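Local coordinates for Mll3558 protein (Mesorhizobium loti, PDB 3RD6) that is of unknown function but belongs to the AHA1 family, whose Bet v 1-like fold suggests a role in binding a hydrophobic ligand or a partner protein, at residues S101-E106 / L116-Q121. Numbering follows the deposited sequence.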
ATOM      1  N   SER A 101       1.045  -5.000   1.538  1.00 22.11           N
ATOM      2  CA  SER A 101      -0.330  -4.666   1.828  1.00 25.28           C
ATOM      3  C   SER A 101      -0.527  -3.200   2.151  1.00 30.26           C
ATOM      4  O   SER A 101       0.413  -2.418   2.206  1.00 28.91           O
ATOM      5  CB  SER A 101      -0.875  -5.555   2.967  1.00 24.94           C
ATOM      6  OG  SER A 101       0.130  -5.997   3.835  1.00 30.07           O
ATOM      7  N   LEU A 102      -1.780  -2.835   2.330  1.00 26.74           N
ATOM      8  CA  LEU A 102      -2.140  -1.484   2.662  1.00 27.35           C
ATOM      9  C   LEU A 102      -2.911  -1.555   3.975  1.00 26.43           C
ATOM     10  O   LEU A 102      -3.792  -2.396   4.153  1.00 28.19           O
ATOM     11  CB  LEU A 102      -3.019  -0.891   1.562  1.00 18.51           C
ATOM     12  CG  LEU A 102      -3.326   0.597   1.705  1.00 26.32           C
ATOM     13  CD1 LEU A 102      -2.007   1.375   1.611  1.00 20.62           C
ATOM     14  CD2 LEU A 102      -4.312   1.063   0.648  1.00 30.08           C
ATOM     15  N   THR A 103      -2.548  -0.680   4.901  1.00 29.03           N
ATOM     16  CA  THR A 103      -3.206  -0.610   6.181  1.00 19.09           C
ATOM     17  C   THR A 103      -3.912   0.709   6.333  1.00 23.70           C
ATOM     18  O   THR A 103      -3.435   1.746   5.896  1.00 31.89           O
ATOM     19  CB  THR A 103      -2.231  -0.744   7.323  1.00 24.55           C
ATOM     20  OG1 THR A 103      -1.704  -2.072   7.323  1.00 21.18           O
ATOM     21  CG2 THR A 103      -2.923  -0.484   8.649  1.00 27.61           C
ATOM     22  N   THR A 104      -5.078   0.644   6.954  1.00 29.49           N
ATOM     23  CA  THR A 104      -5.895   1.812   7.226  1.00 25.65           C
ATOM     24  C   THR A 104      -6.336   1.656   8.671  1.00 31.96           C
ATOM     25  O   THR A 104      -6.821   0.608   9.080  1.00 33.38           O
ATOM     26  CB  THR A 104      -7.148   1.864   6.308  1.00 26.95           C
ATOM     27  OG1 THR A 104      -6.737   1.790   4.939  1.00 34.67           O
ATOM     28  CG2 THR A 104      -7.928   3.143   6.528  1.00 16.41           C
ATOM     29  N   VAL A 105      -6.116   2.698   9.454  1.00 23.12           N
ATOM     30  CA  VAL A 105      -6.518   2.723  10.856  1.00 21.84           C
ATOM     31  C   VAL A 105      -7.473   3.903  11.025  1.00 36.30           C
ATOM     32  O   VAL A 105      -7.102   5.056  10.791  1.00 33.79           O
ATOM     33  CB  VAL A 105      -5.316   2.943  11.779  1.00 31.07           C
ATOM     34  CG1 VAL A 105      -5.768   2.931  13.244  1.00 24.27           C
ATOM     35  CG2 VAL A 105      -4.271   1.905  11.497  1.00 16.13           C
ATOM     36  N   GLU A 106      -8.706   3.610  11.416  1.00 35.61           N
ATOM     37  CA  GLU A 106      -9.694   4.656  11.626  1.00 44.36           C
ATOM     38  C   GLU A 106     -10.023   4.755  13.113  1.00 44.34           C
ATOM     39  O   GLU A 106     -10.116   3.734  13.808  1.00 32.16           O
ATOM     40  CB  GLU A 106     -10.959   4.346  10.834  1.00 45.34           C
ATOM     41  CG  GLU A 106     -10.693   3.970   9.393  1.00 37.18           C
ATOM     42  CD  GLU A 106     -11.960   3.909   8.573  1.00 44.69           C
ATOM     43  OE1 GLU A 106     -12.759   4.862   8.676  1.00 48.33           O
ATOM     44  OE2 GLU A 106     -12.150   2.928   7.818  1.00 50.73           O
ATOM     45  N   LEU A 116     -11.979   1.907  17.087  1.00 57.28           N
ATOM     46  CA  LEU A 116     -10.849   1.640  16.205  1.00 55.69           C
ATOM     47  C   LEU A 116     -11.103   0.509  15.246  1.00 54.42           C
ATOM     48  O   LEU A 116     -11.198  -0.646  15.641  1.00 60.35           O
ATOM     49  CB  LEU A 116      -9.586   1.331  17.017  1.00 52.58           C
ATOM     50  CG  LEU A 116      -8.324   0.912  16.250  1.00 49.92           C
ATOM     51  CD1 LEU A 116      -7.096   1.382  16.993  1.00 52.37           C
ATOM     52  CD2 LEU A 116      -8.288  -0.591  16.079  1.00 52.18           C
ATOM     53  N   THR A 117     -11.225   0.860  13.973  1.00 50.15           N
ATOM     54  CA  THR A 117     -11.421  -0.132  12.933  1.00 45.58           C
ATOM     55  C   THR A 117     -10.112  -0.183  12.148  1.00 47.99           C
ATOM     56  O   THR A 117      -9.714   0.788  11.497  1.00 54.01           O
ATOM     57  CB  THR A 117     -12.630   0.223  12.023  1.00 49.14           C
ATOM     58  OG1 THR A 117     -12.657  -0.662  10.900  1.00 42.54           O
ATOM     59  CG2 THR A 117     -12.553   1.653  11.550  1.00 62.19           C
ATOM     60  N   TYR A 118      -9.436  -1.322  12.263  1.00 45.54           N
ATOM     61  CA  TYR A 118      -8.152  -1.569  11.621  1.00 40.07           C
ATOM     62  C   TYR A 118      -8.386  -2.475  10.404  1.00 38.59           C
ATOM     63  O   TYR A 118      -8.731  -3.633  10.548  1.00 44.35           O
ATOM     64  CB  TYR A 118      -7.232  -2.241  12.648  1.00 39.79           C
ATOM     65  CG  TYR A 118      -5.765  -2.365  12.294  1.00 33.56           C
ATOM     66  CD1 TYR A 118      -4.809  -1.538  12.895  1.00 38.34           C
ATOM     67  CD2 TYR A 118      -5.320  -3.358  11.421  1.00 26.72           C
ATOM     68  CE1 TYR A 118      -3.440  -1.698  12.647  1.00 28.04           C
ATOM     69  CE2 TYR A 118      -3.946  -3.530  11.157  1.00 28.32           C
ATOM     70  CZ  TYR A 118      -3.013  -2.690  11.779  1.00 23.63           C
ATOM     71  OH  TYR A 118      -1.674  -2.854  11.505  1.00 43.45           O
ATOM     72  N   THR A 119      -8.204  -1.933   9.203  1.00 42.83           N
ATOM     73  CA  THR A 119      -8.406  -2.689   7.966  1.00 38.60           C
ATOM     74  C   THR A 119      -7.112  -2.961   7.210  1.00 38.89           C
ATOM     75  O   THR A 119      -6.301  -2.056   7.003  1.00 34.33           O
ATOM     76  CB  THR A 119      -9.350  -1.937   7.004  1.00 37.08           C
ATOM     77  OG1 THR A 119     -10.564  -1.605   7.681  1.00 34.67           O
ATOM     78  CG2 THR A 119      -9.664  -2.807   5.784  1.00 32.86           C
ATOM     79  N   GLU A 120      -6.930  -4.206   6.774  1.00 31.47           N
ATOM     80  CA  GLU A 120      -5.726  -4.558   6.019  1.00 32.76           C
ATOM     81  C   GLU A 120      -5.954  -5.274   4.679  1.00 40.64           C
ATOM     82  O   GLU A 120      -6.358  -6.440   4.639  1.00 43.06           O
ATOM     83  CB  GLU A 120      -4.771  -5.386   6.894  1.00 31.53           C
ATOM     84  CG  GLU A 120      -3.385  -4.765   6.945  1.00 34.89           C
ATOM     85  CD  GLU A 120      -2.442  -5.439   7.919  1.00 37.50           C
ATOM     86  OE1 GLU A 120      -1.969  -6.546   7.613  1.00 39.26           O
ATOM     87  OE2 GLU A 120      -2.175  -4.858   8.996  1.00 37.31           O
ATOM     88  N   GLN A 121      -5.694  -4.558   3.586  1.00 36.35           N
ATOM     89  CA  GLN A 121      -5.844  -5.119   2.251  1.00 33.81           C
ATOM     90  C   GLN A 121      -4.472  -5.618   1.869  1.00 25.32           C
ATOM     91  O   GLN A 121      -3.568  -4.829   1.630  1.00 32.47           O
ATOM     92  CB  GLN A 121      -6.324  -4.041   1.281  1.00 35.76           C
ATOM     93  CG  GLN A 121      -7.702  -3.519   1.608  1.00 36.25           C
ATOM     94  CD  GLN A 121      -8.011  -2.203   0.942  1.00 30.33           C
ATOM     95  OE1 GLN A 121      -7.491  -1.157   1.333  1.00 32.21           O
ATOM     96  NE2 GLN A 121      -8.862  -2.243  -0.070  1.00 36.17           N
TER
HETATM   97  O   HOH W   1      -6.202  -0.616   3.700  1.00 38.50           O
HETATM   98  O   HOH W   2      -9.710   0.927   8.577  1.00 34.45           O
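T103 lays its CG2 methyl over one face of the Y118 ring, 4.2 Å from the centroid, a CH-pi contact on the helix-facing side of the hairpin of strands 96-110 and 113-125. The V105 CG2 methyl approaches the same ring obliquely, 3.8 Å from Y118 CD1. Y118, with chi1 -169° setting CG opposite its amide nitrogen, leans forward along its strand, and its OH donates to E120 OE2 (3.2 Å), which lies in the ring plane. T103 OG1 adds a weak bond to that oxygen; Y89 OH takes E120 OE1. This side is closely packed: T138 and L142 of helix 131-148 touch Y118, and F27 touches V105. An alanine in place of Y118 would probably strip the T103 and V105 methyls of their aromatic partner and E120 OE2 of a donor.

The other face, with L102, T104, T119, Q121 and the partly exposed E106 and T117, is more polar, holds two waters and is partly covered by the second subunit. One water lies 2.7 Å from Q121 OE1 and reaches T104 OG1; a second lies 2.8 Å from T119 OG1 and reaches T117 O. H7 NE2 of the second subunit bonds T104 OG1, and G122 O of that subunit bonds Q121 NE2. Six backbone bonds, two each at L102-Q121, T104-T119 and E106-T117, fix the register. The Y118 and Y89 hydroxyls, the weak T103 bond and neighbouring R134 would together probably help E120 keep a negative charge inside the fold.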